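PDB 5VGC: NleG5-1 effector from Enterobacteria phage YYZ-2008, which probably promotes ubiquitin transfer as a RING/U-box-like E3 ligase effector, and can bind calcium ions. Local coordinates for residues L6-L17 against L75-R83; E117-F127 against I190-R198. The protein carries 1 engineered substitution. All blocks are in the same frame, centred on the assembly; numbering follows the deposited sequence.

Contact 1. Residues L6-L17 against L75-R83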
loop_
_atom_site.group_PDB
_atom_site.type_symbol
_atom_site.label_atom_id
_atom_site.label_comp_id
_atom_site.label_asym_id
_atom_site.label_seq_id
_atom_site.Cartn_x
_atom_site.Cartn_y
_atom_site.Cartn_z
ATOM N N LEU A 6 20.971 -23.968 -24.694
ATOM C CA LEU A 6 21.966 -23.350 -23.824
ATOM C C LEU A 6 23.036 -24.322 -23.310
ATOM O O LEU A 6 23.912 -23.913 -22.534
ATOM C CB LEU A 6 21.267 -22.651 -22.652
ATOM C CG LEU A 6 20.254 -21.575 -23.049
ATOM C CD1 LEU A 6 19.584 -20.999 -21.808
ATOM C CD2 LEU A 6 20.909 -20.476 -23.876
ATOM N N THR A 7 22.989 -25.582 -23.752
ATOM C CA THR A 7 24.036 -26.571 -23.445
ATOM C C THR A 7 25.451 -26.006 -23.683
ATOM O O THR A 7 26.306 -26.140 -22.800
ATOM C CB THR A 7 23.852 -27.900 -24.224
ATOM O OG1 THR A 7 22.459 -28.242 -24.295
ATOM C CG2 THR A 7 24.630 -29.029 -23.554
ATOM N N PRO A 8 25.694 -25.355 -24.855
ATOM C CA PRO A 8 26.929 -24.580 -25.060
ATOM C C PRO A 8 27.458 -23.803 -23.839
ATOM O O PRO A 8 28.672 -23.795 -23.605
ATOM C CB PRO A 8 26.533 -23.583 -26.168
ATOM C CG PRO A 8 25.412 -24.228 -26.909
ATOM C CD PRO A 8 24.904 -25.397 -26.106
ATOM N N TYR A 9 26.558 -23.174 -23.082
ATOM C CA TYR A 9 26.937 -22.350 -21.931
ATOM C C TYR A 9 26.968 -23.112 -20.594
ATOM O O TYR A 9 27.230 -22.490 -19.567
ATOM C CB TYR A 9 26.009 -21.131 -21.840
ATOM C CG TYR A 9 25.913 -20.335 -23.127
ATOM C CD1 TYR A 9 24.921 -20.605 -24.068
ATOM C CD2 TYR A 9 26.810 -19.306 -23.403
ATOM C CE1 TYR A 9 24.827 -19.883 -25.248
ATOM C CE2 TYR A 9 26.727 -18.576 -24.587
ATOM C CZ TYR A 9 25.729 -18.862 -25.502
ATOM O OH TYR A 9 25.625 -18.148 -26.674
ATOM N N ILE A 10 26.738 -24.431 -20.620
ATOM C CA ILE A 10 26.745 -25.245 -19.399
ATOM C C ILE A 10 28.152 -25.281 -18.775
ATOM O O ILE A 10 29.147 -25.106 -19.478
ATOM C CB ILE A 10 26.229 -26.683 -19.679
ATOM C CG1 ILE A 10 25.775 -27.373 -18.382
ATOM C CG2 ILE A 10 27.287 -27.539 -20.380
ATOM C CD1 ILE A 10 25.084 -28.699 -18.613
ATOM N N LEU A 11 28.217 -25.492 -17.463
ATOM C CA LEU A 11 29.482 -25.611 -16.738
ATOM C C LEU A 11 29.408 -26.743 -15.722
ATOM O O LEU A 11 28.355 -26.967 -15.136
ATOM C CB LEU A 11 29.815 -24.305 -16.017
ATOM C CG LEU A 11 30.175 -23.108 -16.882
ATOM C CD1 LEU A 11 30.236 -21.852 -16.016
ATOM C CD2 LEU A 11 31.477 -23.340 -17.639
ATOM N N PRO A 12 30.536 -27.446 -15.493
ATOM C CA PRO A 12 30.517 -28.643 -14.662
ATOM C C PRO A 12 30.744 -28.342 -13.186
ATOM O O PRO A 12 31.542 -27.455 -12.841
ATOM C CB PRO A 12 31.687 -29.452 -15.220
ATOM C CG PRO A 12 32.678 -28.416 -15.642
ATOM C CD PRO A 12 31.914 -27.153 -15.951
ATOM N N GLY A 13 30.044 -29.084 -12.333
ATOM C CA GLY A 13 30.228 -29.008 -10.882
ATOM C C GLY A 13 29.618 -27.803 -10.186
ATOM O O GLY A 13 29.870 -27.596 -8.996
ATOM N N VAL A 14 28.821 -27.013 -10.906
ATOM C CA VAL A 14 28.221 -25.791 -10.357
ATOM C C VAL A 14 26.836 -25.529 -10.957
ATOM O O VAL A 14 26.506 -26.014 -12.052
ATOM C CB VAL A 14 29.125 -24.553 -10.585
ATOM C CG1 VAL A 14 30.299 -24.542 -9.608
ATOM C CG2 VAL A 14 29.622 -24.497 -12.024
ATOM N N SER A 15 26.037 -24.743 -10.235
ATOM C CA SER A 15 24.620 -24.507 -10.595
ATOM C C SER A 15 24.355 -23.285 -11.506
ATOM O O SER A 15 23.188 -22.933 -11.742
ATOM C CB SER A 15 23.758 -24.450 -9.332
ATOM O OG SER A 15 24.462 -23.889 -8.243
ATOM N N PHE A 16 25.409 -22.664 -12.041
ATOM C CA PHE A 16 25.271 -21.579 -13.037
ATOM C C PHE A 16 25.885 -21.921 -14.416
ATOM O O PHE A 16 26.714 -22.800 -14.557
ATOM C CB PHE A 16 25.849 -20.262 -12.503
ATOM C CG PHE A 16 27.258 -20.365 -11.990
ATOM C CD1 PHE A 16 28.333 -20.161 -12.839
ATOM C CD2 PHE A 16 27.506 -20.664 -10.654
ATOM C CE1 PHE A 16 29.632 -20.248 -12.366
ATOM C CE2 PHE A 16 28.799 -20.754 -10.171
ATOM C CZ PHE A 16 29.866 -20.550 -11.030
ATOM N N LEU A 17 25.432 -21.182 -15.418
ATOM C CA LEU A 17 25.925 -21.211 -16.780
ATOM C C LEU A 17 26.868 -20.025 -17.023
ATOM O O LEU A 17 26.870 -19.032 -16.254
ATOM C CB LEU A 17 24.754 -21.075 -17.762
ATOM C CG LEU A 17 23.480 -21.877 -17.538
ATOM C CD1 LEU A 17 22.402 -21.377 -18.488
ATOM C CD2 LEU A 17 23.714 -23.355 -17.762
ATOM N N LEU A 75 15.999 -27.773 -11.697
ATOM C CA LEU A 75 15.432 -26.655 -10.925
ATOM C C LEU A 75 16.458 -25.531 -10.666
ATOM O O LEU A 75 16.130 -24.336 -10.807
ATOM C CB LEU A 75 14.802 -27.157 -9.616
ATOM C CG LEU A 75 13.518 -27.994 -9.775
ATOM C CD1 LEU A 75 13.077 -28.574 -8.439
ATOM C CD2 LEU A 75 12.384 -27.192 -10.407
ATOM N N GLN A 76 17.688 -25.916 -10.314
ATOM C CA GLN A 76 18.775 -24.935 -10.162
ATOM C C GLN A 76 18.991 -24.165 -11.473
ATOM O O GLN A 76 19.072 -22.918 -11.477
ATOM C CB GLN A 76 20.083 -25.588 -9.692
ATOM C CG GLN A 76 20.030 -26.139 -8.267
ATOM C CD GLN A 76 21.317 -26.811 -7.810
ATOM O OE1 GLN A 76 22.035 -27.433 -8.599
ATOM N NE2 GLN A 76 21.601 -26.703 -6.519
ATOM N N TYR A 77 19.063 -24.903 -12.583
ATOM C CA TYR A 77 19.228 -24.239 -13.882
ATOM C C TYR A 77 18.067 -23.322 -14.232
ATOM O O TYR A 77 18.286 -22.255 -14.824
ATOM C CB TYR A 77 19.534 -25.241 -15.007
ATOM C CG TYR A 77 20.986 -25.724 -15.032
ATOM C CD1 TYR A 77 22.061 -24.814 -14.983
ATOM C CD2 TYR A 77 21.284 -27.084 -15.100
ATOM C CE1 TYR A 77 23.370 -25.253 -14.998
ATOM C CE2 TYR A 77 22.602 -27.531 -15.128
ATOM C CZ TYR A 77 23.640 -26.609 -15.077
ATOM O OH TYR A 77 24.953 -27.029 -15.107
ATOM N N ILE A 78 16.841 -23.709 -13.864
ATOM C CA ILE A 78 15.678 -22.806 -14.011
ATOM C C ILE A 78 15.866 -21.564 -13.151
ATOM O O ILE A 78 15.639 -20.448 -13.627
ATOM C CB ILE A 78 14.316 -23.466 -13.677
ATOM C CG1 ILE A 78 13.984 -24.539 -14.714
ATOM C CG2 ILE A 78 13.191 -22.406 -13.662
ATOM C CD1 ILE A 78 12.699 -25.298 -14.474
ATOM N N GLU A 79 16.270 -21.752 -11.892
ATOM C CA GLU A 79 16.564 -20.596 -11.037
ATOM C C GLU A 79 17.565 -19.659 -11.699
ATOM O O GLU A 79 17.327 -18.442 -11.777
ATOM C CB GLU A 79 17.052 -21.022 -9.656
ATOM C CG GLU A 79 15.932 -21.027 -8.629
ATOM C CD GLU A 79 16.424 -21.344 -7.248
ATOM O OE1 GLU A 79 15.662 -21.970 -6.470
ATOM O OE2 GLU A 79 17.576 -20.970 -6.950
ATOM N N HIS A 80 18.673 -20.232 -12.182
ATOM C CA HIS A 80 19.672 -19.436 -12.911
ATOM C C HIS A 80 19.094 -18.724 -14.138
ATOM O O HIS A 80 19.285 -17.522 -14.316
ATOM C CB HIS A 80 20.865 -20.268 -13.363
ATOM C CG HIS A 80 21.997 -19.429 -13.884
ATOM N ND1 HIS A 80 22.156 -19.132 -15.217
ATOM C CD2 HIS A 80 23.014 -18.804 -13.238
ATOM C CE1 HIS A 80 23.229 -18.375 -15.373
ATOM N NE2 HIS A 80 23.768 -18.166 -14.188
ATOM N N ILE A 81 18.389 -19.457 -14.979
ATOM C CA ILE A 81 17.829 -18.839 -16.178
ATOM C C ILE A 81 16.910 -17.686 -15.789
ATOM O O ILE A 81 16.989 -16.589 -16.364
ATOM C CB ILE A 81 17.078 -19.858 -17.065
ATOM C CG1 ILE A 81 18.066 -20.837 -17.691
ATOM C CG2 ILE A 81 16.306 -19.145 -18.175
ATOM C CD1 ILE A 81 17.419 -22.134 -18.119
ATOM N N GLU A 82 16.044 -17.946 -14.811
ATOM C CA GLU A 82 15.133 -16.936 -14.281
ATOM C C GLU A 82 15.903 -15.717 -13.793
ATOM O O GLU A 82 15.575 -14.594 -14.178
ATOM C CB GLU A 82 14.257 -17.503 -13.157
ATOM C CG GLU A 82 13.112 -18.350 -13.666
ATOM C CD GLU A 82 12.274 -18.960 -12.554
ATOM O OE1 GLU A 82 12.690 -18.894 -11.365
ATOM O OE2 GLU A 82 11.189 -19.492 -12.882
ATOM N N ARG A 83 16.918 -15.930 -12.962
ATOM C CA ARG A 83 17.698 -14.795 -12.483
ATOM C C ARG A 83 18.376 -14.037 -13.636
ATOM O O ARG A 83 18.423 -12.812 -13.634
ATOM C CB ARG A 83 18.741 -15.225 -11.448
ATOM C CG ARG A 83 18.161 -15.556 -10.094
ATOM C CD ARG A 83 19.221 -15.521 -9.014
ATOM N NE ARG A 83 18.652 -16.125 -7.816
ATOM C CZ ARG A 83 17.937 -15.476 -6.891
ATOM N NH1 ARG A 83 17.663 -14.172 -6.982
ATOM N NH2 ARG A 83 17.466 -16.142 -5.864
#
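Tyr77 reaches out from helix 68-85 into the loop 6-17 and meets Leu17 and Ile10 there, so that the N-terminal arm, a loop with one short 3-10 turn at residues 7-9, packs against a helix of the N-terminal region. The tighter part centres on Leu17, Tyr77 and His80. Leu17 brings its CD2 methyl up to the Tyr77 ring, 3.4 Å from CE1, on a slanting approach that is neither squarely over the face nor at the edge. Beyond that ring the phenol end crosses Ile10 at about a right angle, with CG1 of Ile10 4.0 Å from CZ of Tyr77. Ile10 and Leu6 are poorly ordered, so their positions are less certain than that of Leu17. His80, whose CG stands anti to its own N (chi1 -170°), swings its imidazole over the Phe16-Leu17 backbone. One face of that ring receives Phe16 CA and Leu17 N, each 3.5 Å above its plane and offset toward the rim, while ND1 of His80 lies 3.8 Å from Leu17 CG. The other methyl of Leu17, CD1, faces Ile81 CG1 at 4.4 Å, and Leu6 CD1 lies at the same distance from that CG1 atom. Leu6, Leu17 and Ile81 thus meet Leu41 at strand 37-41, and a backbone hydrogen bond between Leu6 and Arg40 ties the start of the arm to the same strand.

The outer side is looser and more polar. Phe16 turns its CG between backbone N and carbonyl carbon (chi1 53°), which carries the exposed ring away from the helix and leaves CB as the side-chain atom that touches His80. Ser15 rests its CB against the amide end of Gln76, 3.5 Å from OE1.

Contact 2. Residues E117-F127 against I190-R198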
loop_
_atom_site.group_PDB
_atom_site.type_symbol
_atom_site.label_atom_id
_atom_site.label_comp_id
_atom_site.label_asym_id
_atom_site.label_seq_id
_atom_site.Cartn_x
_atom_site.Cartn_y
_atom_site.Cartn_z
ATOM N N GLU A 117 -12.019 -7.803 18.970
ATOM C CA GLU A 117 -12.855 -6.703 19.439
ATOM C C GLU A 117 -14.146 -6.512 18.591
ATOM O O GLU A 117 -15.272 -6.399 19.133
ATOM C CB GLU A 117 -12.003 -5.423 19.502
ATOM C CG GLU A 117 -12.758 -4.105 19.678
ATOM C CD GLU A 117 -11.951 -2.980 20.304
ATOM O OE1 GLU A 117 -10.885 -3.264 20.891
ATOM O OE2 GLU A 117 -12.409 -1.817 20.209
ATOM N N LEU A 118 -13.984 -6.500 17.273
ATOM C CA LEU A 118 -15.104 -6.313 16.356
ATOM C C LEU A 118 -16.129 -7.476 16.451
ATOM O O LEU A 118 -17.372 -7.257 16.564
ATOM C CB LEU A 118 -14.569 -6.158 14.932
ATOM C CG LEU A 118 -15.514 -5.850 13.789
ATOM C CD1 LEU A 118 -16.390 -4.659 14.113
ATOM C CD2 LEU A 118 -14.663 -5.558 12.569
ATOM N N LEU A 119 -15.602 -8.699 16.407
ATOM C CA LEU A 119 -16.436 -9.891 16.555
ATOM C C LEU A 119 -17.149 -9.924 17.914
ATOM O O LEU A 119 -18.366 -10.228 17.995
ATOM C CB LEU A 119 -15.600 -11.161 16.361
ATOM C CG LEU A 119 -15.123 -11.431 14.932
ATOM C CD1 LEU A 119 -14.238 -12.653 14.905
ATOM C CD2 LEU A 119 -16.291 -11.639 13.973
ATOM N N ASP A 120 -16.403 -9.596 18.966
ATOM C CA ASP A 120 -17.003 -9.469 20.305
ATOM C C ASP A 120 -18.116 -8.432 20.306
ATOM O O ASP A 120 -19.200 -8.692 20.871
ATOM C CB ASP A 120 -15.953 -9.125 21.394
ATOM C CG ASP A 120 -15.136 -10.339 21.835
ATOM O OD1 ASP A 120 -15.432 -11.478 21.408
ATOM O OD2 ASP A 120 -14.181 -10.158 22.622
ATOM N N LYS A 121 -17.881 -7.274 19.681
ATOM C CA LYS A 121 -18.952 -6.276 19.644
ATOM C C LYS A 121 -20.159 -6.761 18.852
ATOM O O LYS A 121 -21.311 -6.528 19.276
ATOM C CB LYS A 121 -18.503 -4.922 19.139
ATOM C CG LYS A 121 -19.595 -3.876 19.285
ATOM C CD LYS A 121 -19.031 -2.483 19.392
ATOM C CE LYS A 121 -20.141 -1.495 19.702
ATOM N NZ LYS A 121 -19.657 -0.125 19.342
ATOM N N ILE A 122 -19.928 -7.439 17.729
ATOM C CA ILE A 122 -21.082 -8.020 17.007
ATOM C C ILE A 122 -21.856 -8.935 17.973
ATOM O O ILE A 122 -23.087 -8.750 18.214
ATOM C CB ILE A 122 -20.654 -8.764 15.724
ATOM C CG1 ILE A 122 -20.277 -7.726 14.660
ATOM C CG2 ILE A 122 -21.767 -9.678 15.214
ATOM C CD1 ILE A 122 -19.575 -8.298 13.450
ATOM N N GLU A 123 -21.106 -9.883 18.537
ATOM C CA GLU A 123 -21.677 -10.815 19.496
ATOM C C GLU A 123 -22.506 -10.110 20.595
ATOM O O GLU A 123 -23.624 -10.519 20.902
ATOM C CB GLU A 123 -20.572 -11.671 20.118
ATOM C CG GLU A 123 -21.041 -12.970 20.725
ATOM C CD GLU A 123 -21.713 -13.862 19.717
ATOM O OE1 GLU A 123 -22.776 -14.406 20.077
ATOM O OE2 GLU A 123 -21.195 -14.014 18.571
ATOM N N VAL A 124 -21.966 -9.045 21.170
ATOM C CA VAL A 124 -22.719 -8.304 22.185
ATOM C C VAL A 124 -23.954 -7.656 21.579
ATOM O O VAL A 124 -25.025 -7.715 22.191
ATOM C CB VAL A 124 -21.841 -7.252 22.924
ATOM C CG1 VAL A 124 -22.688 -6.287 23.762
ATOM C CG2 VAL A 124 -20.802 -7.955 23.813
ATOM N N CYS A 125 -23.833 -7.038 20.397
ATOM C CA CYS A 125 -24.943 -6.226 19.880
ATOM C C CYS A 125 -26.063 -7.037 19.226
ATOM O O CYS A 125 -27.185 -6.528 19.065
ATOM C CB CYS A 125 -24.429 -5.157 18.915
ATOM S SG CYS A 125 -23.511 -3.802 19.697
ATOM N N ALA A 126 -25.778 -8.286 18.853
ATOM C CA ALA A 126 -26.792 -9.144 18.221
ATOM C C ALA A 126 -28.003 -9.399 19.089
ATOM O O ALA A 126 -27.849 -9.622 20.299
ATOM C CB ALA A 126 -26.181 -10.470 17.812
ATOM N N PHE A 127 -29.201 -9.364 18.483
ATOM C CA PHE A 127 -30.463 -9.615 19.223
ATOM C C PHE A 127 -31.404 -10.571 18.461
ATOM O O PHE A 127 -31.373 -10.651 17.218
ATOM C CB PHE A 127 -31.168 -8.296 19.552
ATOM C CG PHE A 127 -31.609 -7.518 18.338
ATOM C CD1 PHE A 127 -32.877 -7.699 17.796
ATOM C CD2 PHE A 127 -30.756 -6.597 17.729
ATOM C CE1 PHE A 127 -33.290 -6.990 16.667
ATOM C CE2 PHE A 127 -31.160 -5.881 16.606
ATOM C CZ PHE A 127 -32.432 -6.078 16.074
ATOM N N ILE A 190 -15.354 -1.968 7.552
ATOM C CA ILE A 190 -16.275 -2.137 8.666
ATOM C C ILE A 190 -15.503 -2.026 9.986
ATOM O O ILE A 190 -14.534 -2.748 10.165
ATOM C CB ILE A 190 -17.016 -3.494 8.582
ATOM C CG1 ILE A 190 -17.860 -3.544 7.306
ATOM C CG2 ILE A 190 -17.860 -3.683 9.819
ATOM C CD1 ILE A 190 -18.757 -4.732 7.175
ATOM N N ALA A 191 -15.953 -1.145 10.889
ATOM C CA ALA A 191 -15.258 -0.846 12.152
ATOM C C ALA A 191 -16.218 -0.836 13.339
ATOM O O ALA A 191 -17.385 -0.488 13.158
ATOM C CB ALA A 191 -14.586 0.511 12.032
ATOM N N VAL A 192 -15.726 -1.187 14.542
ATOM C CA VAL A 192 -16.560 -1.268 15.765
ATOM C C VAL A 192 -17.630 -0.178 15.927
ATOM O O VAL A 192 -18.809 -0.481 16.216
ATOM C CB VAL A 192 -15.765 -1.307 17.114
ATOM C CG1 VAL A 192 -15.527 -2.718 17.579
ATOM C CG2 VAL A 192 -14.474 -0.527 17.057
ATOM N N SER A 193 -17.232 1.074 15.733
ATOM C CA SER A 193 -18.150 2.194 15.938
ATOM C C SER A 193 -19.400 2.127 15.028
ATOM O O SER A 193 -20.444 2.697 15.367
ATOM C CB SER A 193 -17.415 3.512 15.756
ATOM O OG SER A 193 -16.768 3.481 14.520
ATOM N N MET A 194 -19.292 1.430 13.893
ATOM C CA MET A 194 -20.465 1.183 13.031
ATOM C C MET A 194 -21.501 0.213 13.616
ATOM O O MET A 194 -22.669 0.252 13.185
ATOM C CB MET A 194 -20.040 0.687 11.644
ATOM C CG MET A 194 -19.264 1.701 10.817
ATOM S SD MET A 194 -18.475 0.888 9.415
ATOM C CE MET A 194 -17.478 2.234 8.814
ATOM N N ILE A 195 -21.075 -0.637 14.568
ATOM C CA ILE A 195 -21.935 -1.667 15.150
ATOM C C ILE A 195 -22.605 -1.046 16.343
ATOM O O ILE A 195 -21.941 -0.358 17.113
ATOM C CB ILE A 195 -21.165 -2.905 15.654
ATOM C CG1 ILE A 195 -20.121 -3.368 14.647
ATOM C CG2 ILE A 195 -22.102 -4.062 15.942
ATOM C CD1 ILE A 195 -20.671 -3.754 13.317
ATOM N N VAL A 196 -23.910 -1.267 16.490
ATOM C CA VAL A 196 -24.676 -0.657 17.585
ATOM C C VAL A 196 -25.716 -1.613 18.144
ATOM O O VAL A 196 -26.229 -2.469 17.414
ATOM C CB VAL A 196 -25.361 0.671 17.150
ATOM C CG1 VAL A 196 -24.326 1.717 16.771
ATOM C CG2 VAL A 196 -26.314 0.474 15.986
ATOM N N GLY A 197 -26.019 -1.464 19.438
ATOM C CA GLY A 197 -27.000 -2.312 20.116
ATOM C C GLY A 197 -28.441 -1.887 19.869
ATOM O O GLY A 197 -28.716 -0.714 19.592
ATOM N N ARG A 198 -29.359 -2.847 20.007
ATOM C CA ARG A 198 -30.804 -2.646 19.738
ATOM C C ARG A 198 -31.377 -1.347 20.347
ATOM O O ARG A 198 -32.168 -0.650 19.706
ATOM C CB ARG A 198 -31.614 -3.885 20.177
ATOM C CG ARG A 198 -33.099 -3.673 20.521
ATOM C CD ARG A 198 -33.874 -3.353 19.254
ATOM N NE ARG A 198 -35.311 -3.083 19.413
ATOM C CZ ARG A 198 -35.973 -2.014 18.949
ATOM N NH1 ARG A 198 -37.282 -1.921 19.148
ATOM N NH2 ARG A 198 -35.348 -1.035 18.300
HETATM O O HOH W 1 -27.918 -4.527 17.111
HETATM O O HOH W 2 -28.142 -5.153 21.153
#
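Lys121 stretches from helix 111-125 across to the 190-198 segment and gives its ammonium group to two carbonyls, Val192 O at 3.3 Å from NZ and, weakly, Ile195 O at 3.2 Å from NZ. Its CG stands anti to the backbone N (chi1 -173°) and the chain is extended beyond it, which carries NZ that far. Val192 O is approached well above its carbonyl plane, 62° out of it, and accepts Ile195 N on the opposite face, in the bond that closes the 3-10 turn 192-194. Along the way CD of Lys121 passes Val192 CG1, crossing that side chain at about a right angle.

Next to the lysine, Leu118, Ile122 and Cys125 pack on Ile195. Leu118 CD1 lies 4.0 Å from Ile195 CG1 and 4.1 Å from Val192 CG1; Ile195 meets Ile122 CG1 through CD1 and Cys125 CB through CG2. Cys125 SG sits 3.4 Å from Gly197 N. This helix packed on the connection into strand 195-196 belongs to the RING-related domain, consistent with the U-box-like fold of NleG effectors. Strand 195-196 pairs with strand 152-157, whose Met156 touches Ile195, while Val177 of helix 170-178 backs Leu118 and Ile122.

At the helix end, Cys125 O receives two waters: one also donates to Val196 O, the other accepts from Arg198 N. Arg198 lays CB over one face of the Phe127 ring, 4.2 Å from its centroid and 27° off the normal, and both side chains touch Ala132 of helix 129-132.

In the fold
Contact 1 and contact 2 sit on opposite sides of the chain's centre, with their centres 58 Å apart and nearest atoms about 38 Å apart. They come in series along the chain: contact 1 closes at helix 68-85 before helix 111-125 opens contact 2. No secondary structure element is shared. The first lies beside the three-stranded sheet 37-41, 44-50 and 57-60, the second beside the antiparallel sheet that includes 152-157 and 195-196, with helix 92-102 between them in sequence. The two contacts therefore belong to separate parts of an elongated chain, contact 2 falling within the probable ubiquitin-ligase portion, where Glu117 and Ala191 touch His87 and Asn54 of the second subunit, respectively.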